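Local structure of RavA (Legionella pneumophila str. Paris, 6WO6) at residues Thr142-Gln145 and Asp146-Arg149; Ala164-Val167 and Gly168-Phe171. The protein is an effector of Legionella pneumophila, probably delivered into host cells and linked to cell invasion. The protein carries 2 engineered substitutions. One frame throughout, in Å; residues are numbered along the deposited sequence.

Contact 1: residues Thr142-Gln145 and Asp146-Arg149; sequences TPAQ and DRSR
The guanidinium group of Arg147 lies over Ala144, whose CA sits 3.3 Å above the guanidinium plane, displaced toward the rim of the group. A bend at chi3 (-65°) folds the otherwise extended Arg147 chain back over the turn. NH2 of Arg147 thereby comes within 3.6 Å of Ala144 CB, while the carbonyl oxygen of Thr142 lies at the edge of the group, near its plane. On the backbone, Arg147 N donates to Ala144 O over 2.9 Å; this i to i+3 bond closes a type I beta turn, with Gln145 and Asp146 at its middle positions, that leads into helix 147-157. Asp146 meets Pro143 through one carboxylate oxygen: its CG stands beside its own backbone N (chi1 -51°), which brings OD2 to 3.8 Å from Pro143 CG, with the two side chains crossing at a slant. The methyl of Thr142 faces the same turn, CG2 being 4.0 Å from Arg147 CA, whereas its OG1 is hydrogen-bonded to Leu138 O of the preceding helix. The turn thus joins helix 131-141 to helix 147-157; Thr142 and Pro143 rest on His103 and Asp146 on Leu107, both of helix 102-107, and Thr142 and Arg147 pack on Phe171 of helix 162-181.

Contact 2: residues Ala164-Val167 and Gly168-Phe171; sequences AAKV and GHAF
Val167 and Phe171, one turn apart on the alpha-helix 162-181, stand side by side and point the same way, an i to i+4 apolar pair. Val167 CG1 comes within 3.6 Å of Phe171 CE2. The valine's chi1 of 164° sets CG1 anti to the backbone N, on the side of the carbonyl carbon from which the chain runs on to the phenylalanine; CG of Phe171 in turn stands beside its own backbone N. The carbonyl oxygen of Val167 approaches this ring obliquely.

His169 is turned differently: its imidazole lies over the backbone, with Ala165 O 3.2 Å above the ring plane and displaced toward the rim. That oxygen also accepts the backbone N-H of His169, so the peptide and the ring of one residue both meet a single carbonyl. Lys166 and His169 are loosely adjacent, Lys166 CD lying 4.4 Å from His169 ND1, and the lysine ammonium forms a salt bridge with Glu202.

Val167 touches Ala135 and Ala170 touches Ala139 on helix 131-141, while Phe171 meets Val150 on helix 147-157; this helix is therefore packed against both preceding ones. Four successive i to i+4 bonds hold the backbone regular, and in the last of them Phe171 N reaches Val167 O over 3.0 Å with an N-H...O angle of 166°.

In the fold
Contact 1 is a surface turn, with Thr142 its one buried residue, whereas contact 2 is partly buried, through Val167, Ala170 and Phe171. Their centres lie 13 Å apart, and they meet where Phe171 of contact 2 packs against contact 1: its CE2 is 3.4 Å from Arg147 O. Contact 1 is the connection between two helices, and contact 2 lies within a third that both flank. The chemistry follows the setting: one i to i+3 bond across the turn and a guanidinium group over a backbone carbon in contact 1, against regular i to i+4 bonding and an apolar pair within the helix.

Contact 1: residues Thr142-Gln145 and Asp146-Arg149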
loop_
_atom_site.group_PDB
_atom_site.type_symbol
_atom_site.label_atom_id
_atom_site.label_comp_id
_atom_site.label_asym_id
_atom_site.label_seq_id
_atom_site.Cartn_x
_atom_site.Cartn_y
_atom_site.Cartn_z
ATOM N N THR A 142 2.688 9.759 1.713
ATOM C CA THR A 142 3.318 10.389 2.875
ATOM C C THR A 142 4.831 10.189 2.840
ATOM O O THR A 142 5.295 9.054 2.687
ATOM C CB THR A 142 2.768 9.812 4.174
ATOM O OG1 THR A 142 1.339 9.920 4.183
ATOM C CG2 THR A 142 3.346 10.551 5.371
ATOM N N PRO A 143 5.623 11.253 2.986
ATOM C CA PRO A 143 7.071 11.077 3.138
ATOM C C PRO A 143 7.396 10.304 4.407
ATOM O O PRO A 143 6.586 10.200 5.331
ATOM C CB PRO A 143 7.603 12.514 3.208
ATOM C CG PRO A 143 6.540 13.348 2.569
ATOM C CD PRO A 143 5.243 12.672 2.907
ATOM N N ALA A 144 8.612 9.753 4.444
ATOM C CA ALA A 144 9.006 8.919 5.576
ATOM C C ALA A 144 9.127 9.735 6.858
ATOM O O ALA A 144 8.694 9.286 7.926
ATOM C CB ALA A 144 10.319 8.202 5.266
ATOM N N GLN A 145 9.706 10.936 6.768
ATOM C CA GLN A 145 9.914 11.762 7.956
ATOM C C GLN A 145 8.600 12.028 8.677
ATOM O O GLN A 145 8.515 11.913 9.906
ATOM C CB GLN A 145 10.587 13.081 7.570
ATOM C CG GLN A 145 11.822 12.935 6.691
ATOM C CD GLN A 145 11.488 12.900 5.212
ATOM O OE1 GLN A 145 11.688 11.885 4.542
ATOM N NE2 GLN A 145 10.976 14.011 4.693
ATOM N N ASP A 146 7.559 12.377 7.926
ATOM C CA ASP A 146 6.250 12.661 8.493
ATOM C C ASP A 146 5.455 11.404 8.817
ATOM O O ASP A 146 4.368 11.511 9.395
ATOM C CB ASP A 146 5.455 13.537 7.524
ATOM C CG ASP A 146 6.232 14.758 7.073
ATOM O OD1 ASP A 146 6.939 15.359 7.910
ATOM O OD2 ASP A 146 6.140 15.112 5.878
ATOM N N ARG A 147 5.986 10.224 8.485
ATOM C CA ARG A 147 5.201 8.993 8.553
ATOM C C ARG A 147 4.631 8.765 9.948
ATOM O O ARG A 147 3.443 8.465 10.104
ATOM C CB ARG A 147 6.067 7.810 8.116
ATOM C CG ARG A 147 5.300 6.540 7.813
ATOM C CD ARG A 147 6.192 5.540 7.095
ATOM N NE ARG A 147 6.592 6.015 5.773
ATOM C CZ ARG A 147 7.582 5.490 5.058
ATOM N NH1 ARG A 147 8.284 4.475 5.540
ATOM N NH2 ARG A 147 7.875 5.985 3.863
ATOM N N SER A 148 5.464 8.912 10.980
ATOM C CA SER A 148 4.999 8.687 12.342
ATOM C C SER A 148 4.186 9.853 12.888
ATOM O O SER A 148 3.445 9.669 13.861
ATOM C CB SER A 148 6.184 8.406 13.267
ATOM O OG SER A 148 7.104 9.483 13.258
ATOM N N ARG A 149 4.296 11.042 12.292
ATOM C CA ARG A 149 3.488 12.158 12.771
ATOM C C ARG A 149 2.055 12.043 12.265
ATOM O O ARG A 149 1.104 12.126 13.054
ATOM C CB ARG A 149 4.114 13.488 12.348
ATOM C CG ARG A 149 3.321 14.712 12.784
ATOM C CD ARG A 149 4.211 15.794 13.379
ATOM N NE ARG A 149 4.312 15.677 14.832
ATOM C CZ ARG A 149 3.400 16.142 15.682
ATOM N NH1 ARG A 149 3.572 15.993 16.989
ATOM N NH2 ARG A 149 2.313 16.752 15.227
#

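Contact 2: residues Ala164-Val167 and Gly168-Phe171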
loop_
_atom_site.group_PDB
_atom_site.type_symbol
_atom_site.label_atom_id
_atom_site.label_comp_id
_atom_site.label_asym_id
_atom_site.label_seq_id
_atom_site.Cartn_x
_atom_site.Cartn_y
_atom_site.Cartn_z
ATOM N N ALA A 164 -7.281 3.652 12.042
ATOM C CA ALA A 164 -5.936 3.896 12.558
ATOM C C ALA A 164 -5.082 2.633 12.492
ATOM O O ALA A 164 -3.888 2.692 12.163
ATOM C CB ALA A 164 -6.015 4.425 13.989
ATOM N N ALA A 165 -5.683 1.478 12.791
ATOM C CA ALA A 165 -4.960 0.216 12.691
ATOM C C ALA A 165 -4.519 -0.054 11.257
ATOM O O ALA A 165 -3.372 -0.457 11.017
ATOM C CB ALA A 165 -5.830 -0.928 13.213
ATOM N N LYS A 166 -5.417 0.172 10.288
ATOM C CA LYS A 166 -5.061 -0.057 8.890
ATOM C C LYS A 166 -3.962 0.897 8.433
ATOM O O LYS A 166 -3.079 0.508 7.658
ATOM C CB LYS A 166 -6.296 0.082 7.999
ATOM C CG LYS A 166 -7.370 -0.970 8.239
ATOM C CD LYS A 166 -6.877 -2.371 7.924
ATOM C CE LYS A 166 -7.935 -3.403 8.272
ATOM N NZ LYS A 166 -7.406 -4.791 8.194
ATOM N N VAL A 167 -4.001 2.147 8.899
ATOM C CA VAL A 167 -2.953 3.098 8.531
ATOM C C VAL A 167 -1.610 2.652 9.096
ATOM O O VAL A 167 -0.581 2.712 8.410
ATOM C CB VAL A 167 -3.328 4.519 8.993
ATOM C CG1 VAL A 167 -2.110 5.428 8.968
ATOM C CG2 VAL A 167 -4.417 5.079 8.101
ATOM N N GLY A 168 -1.599 2.198 10.352
ATOM C CA GLY A 168 -0.375 1.640 10.905
ATOM C C GLY A 168 0.152 0.475 10.086
ATOM O O GLY A 168 1.354 0.390 9.807
ATOM N N HIS A 169 -0.744 -0.425 9.671
ATOM C CA HIS A 169 -0.326 -1.594 8.902
ATOM C C HIS A 169 0.284 -1.194 7.560
ATOM O O HIS A 169 1.342 -1.704 7.163
ATOM C CB HIS A 169 -1.519 -2.525 8.695
ATOM C CG HIS A 169 -2.002 -3.176 9.953
ATOM N ND1 HIS A 169 -3.235 -3.785 10.047
ATOM C CD2 HIS A 169 -1.417 -3.322 11.165
ATOM C CE1 HIS A 169 -3.390 -4.274 11.265
ATOM N NE2 HIS A 169 -2.301 -4.007 11.963
ATOM N N ALA A 170 -0.382 -0.287 6.838
ATOM C CA ALA A 170 0.125 0.137 5.536
ATOM C C ALA A 170 1.460 0.858 5.671
ATOM O O ALA A 170 2.367 0.653 4.851
ATOM C CB ALA A 170 -0.899 1.030 4.834
ATOM N N PHE A 171 1.602 1.703 6.697
ATOM C CA PHE A 171 2.883 2.361 6.935
ATOM C C PHE A 171 3.984 1.344 7.204
ATOM O O PHE A 171 5.107 1.487 6.704
ATOM C CB PHE A 171 2.765 3.342 8.102
ATOM C CG PHE A 171 2.224 4.686 7.714
ATOM C CD1 PHE A 171 2.314 5.132 6.406
ATOM C CD2 PHE A 171 1.631 5.509 8.658
ATOM C CE1 PHE A 171 1.819 6.374 6.045
ATOM C CE2 PHE A 171 1.133 6.751 8.305
ATOM C CZ PHE A 171 1.228 7.184 6.996
#